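Local coordinates for Pre-mRNA-processing-splicing factor 8 (Cryptococcus gattii serotype B, PDB 6MWY), which probably excises itself from the precursor of the splicing factor by protein splicing, as an intein that joins the two flanking host segments, at residues L109-E114 with V137-D142; Y155-S160 with L178-I183; D96-L101 with Y203-Y208. All coordinates share one frame; numbering follows the deposited sequence.

Contact 1: L109-E114 with V137-D142; sequences LSLYKE and VDITVD
The isobutyl end of L109 lies obliquely against V141, its CG 3.8 Å from V141 CG2, and both of its methyl carbons, CD1 and CD2, come within packing distance of that one V141 methyl. With CG beside the backbone N of L109 (chi1 -53°), the branch swings toward the start of helix 141-146, where V141 presents CG2. On the same sheet face, L111 crosses I139: L111 CD1 meets I139 CG2 at 3.8 Å, and I139 also touches L147. K113 closes the row, packing its CB on V137 CG2 at 4.0 Å before its extended chain leads away. Beneath these side chains runs an antiparallel ladder at the edge of the six-stranded sheet of this Hint-type intein domain, strand 135-140 being outermost. L109-I139 and L111-V137 are its hydrogen-bonded pairs, each with two backbone bonds, such as L109 N to I139 O at 2.8 Å and L111 N to V137 O at 2.9 Å. Between them, S110 and D138 form the non-hydrogen-bonded pair, and their side chains emerge on the other face. There the S110 hydroxyl OG donates to D138 OD1 at 3.1 Å, coming from above the carboxylate, 48° out of its plane; the same OD1 is in a salt bridge with R136. D138 CA also approaches L109 O at 3.3 Å in a CA-H...O contact. T140, the N-cap residue, turns its hydroxyl to the carbonyl of H107, probably the histidine of the intein TxxH motif, which lies just ahead of strand 108-113.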
loop_
_atom_site.group_PDB
_atom_site.type_symbol
_atom_site.label_atom_id
_atom_site.label_comp_id
_atom_site.label_asym_id
_atom_site.label_seq_id
_atom_site.Cartn_x
_atom_site.Cartn_y
_atom_site.Cartn_z
ATOM N N LEU A 109 0.116 6.519 0.107
ATOM C CA LEU A 109 -1.156 5.888 -0.202
ATOM C C LEU A 109 -1.700 6.465 -1.500
ATOM O O LEU A 109 -1.725 7.691 -1.680
ATOM C CB LEU A 109 -2.165 6.118 0.924
ATOM C CG LEU A 109 -1.729 5.749 2.341
ATOM C CD1 LEU A 109 -2.715 6.301 3.360
ATOM C CD2 LEU A 109 -1.607 4.243 2.468
ATOM N N SER A 110 -2.131 5.576 -2.393
ATOM C CA SER A 110 -2.839 5.939 -3.617
ATOM C C SER A 110 -4.331 5.809 -3.335
ATOM O O SER A 110 -4.864 4.697 -3.264
ATOM C CB SER A 110 -2.401 5.040 -4.766
ATOM O OG SER A 110 -1.034 5.244 -5.076
ATOM N N LEU A 111 -5.010 6.944 -3.167
ATOM C CA LEU A 111 -6.394 6.991 -2.724
ATOM C C LEU A 111 -7.255 7.737 -3.741
ATOM O O LEU A 111 -6.757 8.391 -4.664
ATOM C CB LEU A 111 -6.501 7.663 -1.351
ATOM C CG LEU A 111 -5.569 7.210 -0.225
ATOM C CD1 LEU A 111 -5.834 8.018 1.032
ATOM C CD2 LEU A 111 -5.741 5.730 0.051
ATOM N N TYR A 112 -8.570 7.633 -3.550
ATOM C CA TYR A 112 -9.543 8.409 -4.301
ATOM C C TYR A 112 -10.264 9.347 -3.347
ATOM O O TYR A 112 -10.555 8.980 -2.206
ATOM C CB TYR A 112 -10.551 7.514 -5.014
ATOM C CG TYR A 112 -10.106 7.076 -6.386
ATOM C CD1 TYR A 112 -10.180 7.943 -7.466
ATOM C CD2 TYR A 112 -9.614 5.796 -6.603
ATOM C CE1 TYR A 112 -9.774 7.550 -8.726
ATOM C CE2 TYR A 112 -9.206 5.392 -7.858
ATOM C CZ TYR A 112 -9.290 6.273 -8.916
ATOM O OH TYR A 112 -8.884 5.876 -10.168
ATOM N N LYS A 113 -10.558 10.551 -3.820
ATOM C CA LYS A 113 -11.166 11.587 -3.001
ATOM C C LYS A 113 -12.469 12.046 -3.641
ATOM O O LYS A 113 -12.575 12.129 -4.870
ATOM C CB LYS A 113 -10.204 12.768 -2.821
ATOM C CG LYS A 113 -10.751 13.920 -1.993
ATOM C CD LYS A 113 -9.643 14.898 -1.620
ATOM C CE LYS A 113 -10.193 16.160 -0.967
ATOM N NZ LYS A 113 -9.120 17.178 -0.765
ATOM N N GLU A 114 -13.461 12.340 -2.800
ATOM C CA GLU A 114 -14.793 12.692 -3.278
ATOM C C GLU A 114 -14.801 14.033 -4.001
ATOM O O GLU A 114 -13.772 14.712 -4.081
ATOM C CB GLU A 114 -15.781 12.735 -2.111
ATOM C CG GLU A 114 -15.924 11.430 -1.344
ATOM C CD GLU A 114 -16.755 11.602 -0.088
ATOM O OE1 GLU A 114 -16.919 12.760 0.347
ATOM O OE2 GLU A 114 -17.247 10.594 0.458
ATOM N N VAL A 137 -5.573 10.798 -5.816
ATOM C CA VAL A 137 -4.744 11.545 -4.871
ATOM C C VAL A 137 -3.691 10.622 -4.274
ATOM O O VAL A 137 -4.019 9.554 -3.750
ATOM C CB VAL A 137 -5.583 12.170 -3.738
ATOM C CG1 VAL A 137 -4.677 12.757 -2.664
ATOM C CG2 VAL A 137 -6.533 13.228 -4.286
ATOM N N ASP A 138 -2.433 11.044 -4.319
ATOM C CA ASP A 138 -1.349 10.358 -3.625
ATOM C C ASP A 138 -0.967 11.181 -2.401
ATOM O O ASP A 138 -0.602 12.354 -2.531
ATOM C CB ASP A 138 -0.147 10.151 -4.546
ATOM C CG ASP A 138 -0.428 9.152 -5.653
ATOM O OD1 ASP A 138 -1.340 8.316 -5.476
ATOM O OD2 ASP A 138 0.262 9.196 -6.692
ATOM N N ILE A 139 -1.060 10.575 -1.218
ATOM C CA ILE A 139 -0.806 11.286 0.034
ATOM C C ILE A 139 -0.039 10.365 0.975
ATOM O O ILE A 139 -0.302 9.161 1.031
ATOM C CB ILE A 139 -2.123 11.787 0.674
ATOM C CG1 ILE A 139 -1.853 12.561 1.968
ATOM C CG2 ILE A 139 -3.089 10.631 0.907
ATOM C CD1 ILE A 139 -3.067 13.272 2.519
ATOM N N THR A 140 0.919 10.925 1.709
ATOM C CA THR A 140 1.713 10.098 2.606
ATOM C C THR A 140 0.896 9.724 3.843
ATOM O O THR A 140 -0.147 10.316 4.135
ATOM C CB THR A 140 3.006 10.813 3.006
ATOM O OG1 THR A 140 3.987 9.845 3.396
ATOM C CG2 THR A 140 2.761 11.763 4.164
ATOM N N VAL A 141 1.377 8.712 4.569
ATOM C CA VAL A 141 0.618 8.210 5.714
ATOM C C VAL A 141 0.589 9.248 6.831
ATOM O O VAL A 141 -0.422 9.401 7.525
ATOM C CB VAL A 141 1.183 6.856 6.188
ATOM C CG1 VAL A 141 0.667 6.508 7.577
ATOM C CG2 VAL A 141 0.798 5.761 5.206
ATOM N N ASP A 142 1.681 9.999 7.002
ATOM C CA ASP A 142 1.727 11.033 8.036
ATOM C C ASP A 142 0.681 12.117 7.791
ATOM O O ASP A 142 -0.101 12.463 8.689
ATOM C CB ASP A 142 3.123 11.652 8.092
ATOM C CG ASP A 142 3.984 11.052 9.182
ATOM O OD1 ASP A 142 3.438 10.704 10.251
ATOM O OD2 ASP A 142 5.209 10.931 8.972
#

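Contact 2: Y155-S160 with L178-I183; sequences YRLFRS and LHIMSI
Over one face of the R156 guanidinium lies the H179 imidazole, its CD2 3.2 Å above the centre of the group and the two planes 30° apart. The ring in turn receives R156 CD over one face, a CH-pi contact 3.8 Å from the centroid, so the arginine covers the histidine with both its methylene and its charged end. R156 NH2 donates to Y155 O at 2.9 Å, in the guanidinium plane but from above the Y155 carbonyl plane. NH1 forms a salt bridge with E114. A bend at chi2 (-84°) folds the chain back alongside H179. On the face of L157 and L178 the contact is mostly apolar. L157 and I180 meet at about a right angle, L157 CD1 to I180 CG1 3.8 Å; the exception is R159, whose NH1 lies 3.9 Å from L178 CD2. L157 and L178 form a hydrogen-bonded antiparallel pair, in which L178 N to L157 O (2.9 Å) is the sounder bond and L157 N to L178 O is weak and bent. Farther along, M181 and S182 both face K94 in a classic beta bulge. Strands 155-159 and 176-185 are inner neighbours in the twisted antiparallel sheet of an intein Hint domain.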
loop_
_atom_site.group_PDB
_atom_site.type_symbol
_atom_site.label_atom_id
_atom_site.label_comp_id
_atom_site.label_asym_id
_atom_site.label_seq_id
_atom_site.Cartn_x
_atom_site.Cartn_y
_atom_site.Cartn_z
ATOM N N TYR A 155 -11.833 9.941 1.610
ATOM C CA TYR A 155 -10.812 9.200 0.888
ATOM C C TYR A 155 -11.181 7.728 0.785
ATOM O O TYR A 155 -11.901 7.186 1.628
ATOM C CB TYR A 155 -9.450 9.350 1.564
ATOM C CG TYR A 155 -8.882 10.745 1.465
ATOM C CD1 TYR A 155 -9.226 11.721 2.388
ATOM C CD2 TYR A 155 -8.009 11.090 0.442
ATOM C CE1 TYR A 155 -8.715 12.999 2.299
ATOM C CE2 TYR A 155 -7.491 12.365 0.344
ATOM C CZ TYR A 155 -7.848 13.316 1.276
ATOM O OH TYR A 155 -7.336 14.589 1.183
ATOM N N ARG A 156 -10.685 7.086 -0.268
ATOM C CA ARG A 156 -10.960 5.678 -0.510
ATOM C C ARG A 156 -9.687 4.995 -0.979
ATOM O O ARG A 156 -8.993 5.513 -1.858
ATOM C CB ARG A 156 -12.055 5.487 -1.570
ATOM C CG ARG A 156 -13.295 6.338 -1.393
ATOM C CD ARG A 156 -14.282 5.721 -0.424
ATOM N NE ARG A 156 -15.497 6.524 -0.371
ATOM C CZ ARG A 156 -15.656 7.584 0.413
ATOM N NH1 ARG A 156 -16.793 8.263 0.387
ATOM N NH2 ARG A 156 -14.678 7.963 1.226
ATOM N N LEU A 157 -9.384 3.843 -0.389
ATOM C CA LEU A 157 -8.467 2.921 -1.035
ATOM C C LEU A 157 -9.173 2.290 -2.233
ATOM O O LEU A 157 -10.398 2.347 -2.360
ATOM C CB LEU A 157 -7.997 1.846 -0.050
ATOM C CG LEU A 157 -7.082 2.270 1.108
ATOM C CD1 LEU A 157 -7.288 1.376 2.324
ATOM C CD2 LEU A 157 -5.620 2.243 0.685
ATOM N N PHE A 158 -8.396 1.692 -3.132
ATOM C CA PHE A 158 -9.020 1.112 -4.312
ATOM C C PHE A 158 -8.210 -0.078 -4.801
ATOM O O PHE A 158 -7.010 -0.196 -4.539
ATOM C CB PHE A 158 -9.199 2.157 -5.426
ATOM C CG PHE A 158 -7.919 2.569 -6.096
ATOM C CD1 PHE A 158 -7.043 3.446 -5.478
ATOM C CD2 PHE A 158 -7.607 2.097 -7.359
ATOM C CE1 PHE A 158 -5.870 3.829 -6.103
ATOM C CE2 PHE A 158 -6.439 2.477 -7.988
ATOM C CZ PHE A 158 -5.568 3.344 -7.360
ATOM N N ARG A 159 -8.898 -0.968 -5.508
ATOM C CA ARG A 159 -8.306 -2.174 -6.061
ATOM C C ARG A 159 -8.604 -2.241 -7.553
ATOM O O ARG A 159 -9.507 -1.573 -8.059
ATOM C CB ARG A 159 -8.844 -3.431 -5.370
ATOM C CG ARG A 159 -10.347 -3.552 -5.443
ATOM C CD ARG A 159 -10.784 -4.996 -5.570
ATOM N NE ARG A 159 -10.536 -5.756 -4.352
ATOM C CZ ARG A 159 -11.383 -5.818 -3.331
ATOM N NH1 ARG A 159 -12.532 -5.159 -3.377
ATOM N NH2 ARG A 159 -11.080 -6.539 -2.264
ATOM N N SER A 160 -7.831 -3.066 -8.250
ATOM C CA SER A 160 -7.991 -3.265 -9.682
ATOM C C SER A 160 -8.698 -4.591 -9.932
ATOM O O SER A 160 -8.300 -5.626 -9.388
ATOM C CB SER A 160 -6.636 -3.242 -10.392
ATOM O OG SER A 160 -6.801 -3.308 -11.797
ATOM N N LEU A 178 -12.995 1.471 -1.504
ATOM C CA LEU A 178 -12.994 0.918 -0.156
ATOM C C LEU A 178 -12.806 2.057 0.833
ATOM O O LEU A 178 -11.887 2.866 0.678
ATOM C CB LEU A 178 -11.872 -0.112 0.015
ATOM C CG LEU A 178 -11.767 -1.183 -1.070
ATOM C CD1 LEU A 178 -10.356 -1.743 -1.145
ATOM C CD2 LEU A 178 -12.774 -2.288 -0.810
ATOM N N HIS A 179 -13.662 2.119 1.848
ATOM C CA HIS A 179 -13.588 3.201 2.820
ATOM C C HIS A 179 -12.507 2.921 3.854
ATOM O O HIS A 179 -12.408 1.810 4.386
ATOM C CB HIS A 179 -14.935 3.399 3.514
ATOM C CG HIS A 179 -16.012 3.910 2.610
ATOM N ND1 HIS A 179 -16.695 3.095 1.735
ATOM C CD2 HIS A 179 -16.516 5.155 2.438
ATOM C CE1 HIS A 179 -17.578 3.815 1.064
ATOM N NE2 HIS A 179 -17.489 5.068 1.471
ATOM N N ILE A 180 -11.691 3.935 4.128
ATOM C CA ILE A 180 -10.731 3.885 5.225
ATOM C C ILE A 180 -11.480 4.196 6.517
ATOM O O ILE A 180 -12.003 5.301 6.692
ATOM C CB ILE A 180 -9.576 4.871 5.000
ATOM C CG1 ILE A 180 -8.844 4.549 3.697
ATOM C CG2 ILE A 180 -8.618 4.859 6.184
ATOM C CD1 ILE A 180 -7.780 5.565 3.328
HETATM N N MSE A 181 -11.542 3.221 7.416
HETATM C CA MSE A 181 -12.338 3.365 8.632
HETATM C C MSE A 181 -11.488 3.708 9.850
HETATM O O MSE A 181 -11.971 4.354 10.778
HETATM C CB MSE A 181 -13.133 2.084 8.897
HETATM C CG MSE A 181 -14.048 1.675 7.759
HETATM SE SE MSE A 181 -15.231 0.203 8.244
HETATM C CE MSE A 181 -13.906 -1.040 8.959
ATOM N N SER A 182 -10.227 3.279 9.854
ATOM C CA SER A 182 -9.357 3.586 10.980
ATOM C C SER A 182 -7.910 3.625 10.517
ATOM O O SER A 182 -7.549 3.036 9.498
ATOM C CB SER A 182 -9.528 2.566 12.113
ATOM O OG SER A 182 -8.600 2.802 13.159
ATOM N N ILE A 183 -7.075 4.305 11.304
ATOM C CA ILE A 183 -5.634 4.331 11.069
ATOM C C ILE A 183 -4.929 4.703 12.368
ATOM O O ILE A 183 -5.118 5.803 12.903
ATOM C CB ILE A 183 -5.271 5.292 9.919
ATOM C CG1 ILE A 183 -3.752 5.440 9.792
ATOM C CG2 ILE A 183 -5.961 6.643 10.091
ATOM C CD1 ILE A 183 -3.310 6.050 8.478
#

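Contact 3: D96-L101 with Y203-Y208; sequences DELEDL and YLRHDY
R205 reaches across to two consecutive backbone carbonyls of a loop that is neither helix nor, until L101, strand: its NH2 donates to E99 O at 3.1 Å and its NH1 to D100 O at 3.0 Å. E99 O lies close to the guanidinium plane, and a weak, longer bond from NH1 also reaches it. At D100 the donor stands above the carbonyl plane; separately, the N-H...O angle there is the smaller of the two, 131° against 150° for NH2 to E99 O. Another edge of the same group is taken by D207, whose OD1 accepts from R205 NE at 2.8 Å on the syn side of the carboxylate. Bonds at its edges thus fix the rotation and position of the guanidinium between the loop carbonyls and its own turn. A bend at chi3 (59°) carries the arginine head round to D207. R205 to Y208 form a type I beta turn, closed by Y208 N to R205 O at 2.8 Å, that joins strand 202-204 to strand 210-212. The second strand of this hairpin ends at H212, probably the penultimate histidine of the intein, so the contact ties its C-terminal part to the loop between strands 91-95 and 101-103. Beside the arginine, H206 NE2 donates to E99 OE1 at 2.9 Å, nearly straight and in the plane of the ring, meeting the oxygen nearly along its C-O bond. E99 is extended beyond CG, which brings its carboxylate up to the ring edge. The L98 methyls lie against the D207 carboxylate, chiefly OD2. L101 CD1 lies obliquely near R205 NH1, at 3.9 Å, and L101 also touches L211.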
loop_
_atom_site.group_PDB
_atom_site.type_symbol
_atom_site.label_atom_id
_atom_site.label_comp_id
_atom_site.label_asym_id
_atom_site.label_seq_id
_atom_site.Cartn_x
_atom_site.Cartn_y
_atom_site.Cartn_z
ATOM N N ASP A 96 -12.597 -1.671 5.580
ATOM C CA ASP A 96 -13.653 -2.664 5.691
ATOM C C ASP A 96 -13.391 -3.835 4.746
ATOM O O ASP A 96 -12.691 -3.710 3.737
ATOM C CB ASP A 96 -15.016 -2.032 5.403
ATOM C CG ASP A 96 -15.002 -1.149 4.173
ATOM O OD1 ASP A 96 -13.914 -0.954 3.591
ATOM O OD2 ASP A 96 -16.080 -0.647 3.789
ATOM N N GLU A 97 -13.952 -4.991 5.109
ATOM C CA GLU A 97 -13.812 -6.240 4.361
ATOM C C GLU A 97 -12.360 -6.694 4.249
ATOM O O GLU A 97 -12.007 -7.782 4.718
ATOM C CB GLU A 97 -14.419 -6.107 2.961
ATOM C CG GLU A 97 -15.899 -5.779 2.943
ATOM C CD GLU A 97 -16.183 -4.441 2.296
ATOM O OE1 GLU A 97 -15.263 -3.598 2.253
ATOM O OE2 GLU A 97 -17.320 -4.234 1.821
ATOM N N LEU A 98 -11.514 -5.872 3.632
ATOM C CA LEU A 98 -10.161 -6.289 3.294
ATOM C C LEU A 98 -9.243 -6.305 4.513
ATOM O O LEU A 98 -9.502 -5.656 5.531
ATOM C CB LEU A 98 -9.572 -5.372 2.224
ATOM C CG LEU A 98 -9.911 -5.740 0.780
ATOM C CD1 LEU A 98 -9.015 -4.961 -0.166
ATOM C CD2 LEU A 98 -9.796 -7.248 0.546
ATOM N N GLU A 99 -8.156 -7.067 4.389
ATOM C CA GLU A 99 -7.150 -7.148 5.439
ATOM C C GLU A 99 -6.491 -5.788 5.638
ATOM O O GLU A 99 -6.358 -5.003 4.694
ATOM C CB GLU A 99 -6.106 -8.207 5.068
ATOM C CG GLU A 99 -4.877 -8.268 5.954
ATOM C CD GLU A 99 -3.761 -9.080 5.325
ATOM O OE1 GLU A 99 -3.959 -9.588 4.200
ATOM O OE2 GLU A 99 -2.686 -9.209 5.949
ATOM N N ASP A 100 -6.084 -5.505 6.878
ATOM C CA ASP A 100 -5.507 -4.204 7.201
ATOM C C ASP A 100 -4.250 -3.946 6.384
ATOM O O ASP A 100 -3.647 -4.883 5.850
ATOM C CB ASP A 100 -5.192 -4.103 8.695
ATOM C CG ASP A 100 -6.434 -4.158 9.558
ATOM O OD1 ASP A 100 -7.550 -4.103 9.000
ATOM O OD2 ASP A 100 -6.294 -4.260 10.796
ATOM N N LEU A 101 -3.854 -2.681 6.276
ATOM C CA LEU A 101 -2.633 -2.296 5.578
ATOM C C LEU A 101 -1.663 -1.709 6.594
ATOM O O LEU A 101 -1.913 -0.632 7.143
ATOM C CB LEU A 101 -2.930 -1.289 4.469
ATOM C CG LEU A 101 -1.726 -0.828 3.650
ATOM C CD1 LEU A 101 -1.090 -2.011 2.941
ATOM C CD2 LEU A 101 -2.119 0.246 2.651
ATOM N N TYR A 203 1.900 -1.076 -7.735
ATOM C CA TYR A 203 1.888 -2.528 -7.761
ATOM C C TYR A 203 0.644 -3.012 -7.031
ATOM O O TYR A 203 -0.174 -2.216 -6.562
ATOM C CB TYR A 203 3.175 -3.118 -7.159
ATOM C CG TYR A 203 3.535 -2.633 -5.769
ATOM C CD1 TYR A 203 4.042 -1.356 -5.561
ATOM C CD2 TYR A 203 3.395 -3.467 -4.668
ATOM C CE1 TYR A 203 4.379 -0.915 -4.287
ATOM C CE2 TYR A 203 3.730 -3.040 -3.396
ATOM C CZ TYR A 203 4.221 -1.766 -3.211
ATOM O OH TYR A 203 4.553 -1.351 -1.940
ATOM N N LEU A 204 0.494 -4.329 -6.949
ATOM C CA LEU A 204 -0.730 -4.934 -6.450
ATOM C C LEU A 204 -0.449 -5.836 -5.258
ATOM O O LEU A 204 0.484 -6.647 -5.281
ATOM C CB LEU A 204 -1.431 -5.735 -7.549
ATOM C CG LEU A 204 -2.002 -4.936 -8.721
ATOM C CD1 LEU A 204 -2.822 -5.834 -9.630
ATOM C CD2 LEU A 204 -2.843 -3.776 -8.212
ATOM N N ARG A 205 -1.264 -5.687 -4.217
ATOM C CA ARG A 205 -1.273 -6.630 -3.112
ATOM C C ARG A 205 -1.988 -7.913 -3.538
ATOM O O ARG A 205 -2.569 -7.997 -4.622
ATOM C CB ARG A 205 -1.939 -6.002 -1.885
ATOM C CG ARG A 205 -1.520 -6.623 -0.558
ATOM C CD ARG A 205 -2.030 -5.844 0.645
ATOM N NE ARG A 205 -3.486 -5.744 0.683
ATOM C CZ ARG A 205 -4.176 -5.341 1.747
ATOM N NH1 ARG A 205 -3.543 -5.012 2.864
ATOM N NH2 ARG A 205 -5.498 -5.273 1.697
ATOM N N HIS A 206 -1.935 -8.930 -2.670
ATOM C CA HIS A 206 -2.553 -10.212 -2.996
ATOM C C HIS A 206 -4.045 -10.055 -3.258
ATOM O O HIS A 206 -4.612 -10.766 -4.096
ATOM C CB HIS A 206 -2.304 -11.216 -1.870
ATOM C CG HIS A 206 -3.031 -10.897 -0.600
ATOM N ND1 HIS A 206 -4.345 -11.253 -0.387
ATOM C CD2 HIS A 206 -2.628 -10.252 0.520
ATOM C CE1 HIS A 206 -4.721 -10.843 0.813
ATOM N NE2 HIS A 206 -3.698 -10.234 1.382
ATOM N N ASP A 207 -4.699 -9.129 -2.557
ATOM C CA ASP A 207 -6.109 -8.841 -2.768
ATOM C C ASP A 207 -6.337 -7.778 -3.836
ATOM O O ASP A 207 -7.423 -7.189 -3.890
ATOM C CB ASP A 207 -6.761 -8.414 -1.452
ATOM C CG ASP A 207 -6.038 -7.258 -0.788
ATOM O OD1 ASP A 207 -5.066 -6.738 -1.372
ATOM O OD2 ASP A 207 -6.441 -6.879 0.332
ATOM N N TYR A 208 -5.333 -7.517 -4.675
ATOM C CA TYR A 208 -5.386 -6.545 -5.764
ATOM C C TYR A 208 -5.503 -5.108 -5.276
ATOM O O TYR A 208 -5.864 -4.219 -6.054
ATOM C CB TYR A 208 -6.518 -6.861 -6.748
ATOM C CG TYR A 208 -6.208 -8.030 -7.651
ATOM C CD1 TYR A 208 -6.388 -9.336 -7.215
ATOM C CD2 TYR A 208 -5.722 -7.827 -8.934
ATOM C CE1 TYR A 208 -6.095 -10.408 -8.039
ATOM C CE2 TYR A 208 -5.427 -8.890 -9.764
ATOM C CZ TYR A 208 -5.615 -10.177 -9.312
ATOM O OH TYR A 208 -5.322 -11.238 -10.140
#

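Contacts 1 and 2 are both antiparallel strand pairings in one sheet, where strands 108-113 and 155-159 are neighbours; Y112 O of the first probably accepts a backbone bond from R156 N of the second. Contact 2 is buried within the sheet, whereas contact 1 ends on an edge strand and is partly exposed. Contact 3 joins a loop to a turn, so an arginine holding two backbone carbonyls, with a histidine-carboxylate bond beside it, replaces the strand ladder. It nonetheless adjoins both: S160 N probably bonds to Y208 O, and L101 packs on L109. Along the chain, contact 1 closes before contact 2 opens, and both are nested inside the long loop that contact 3 closes.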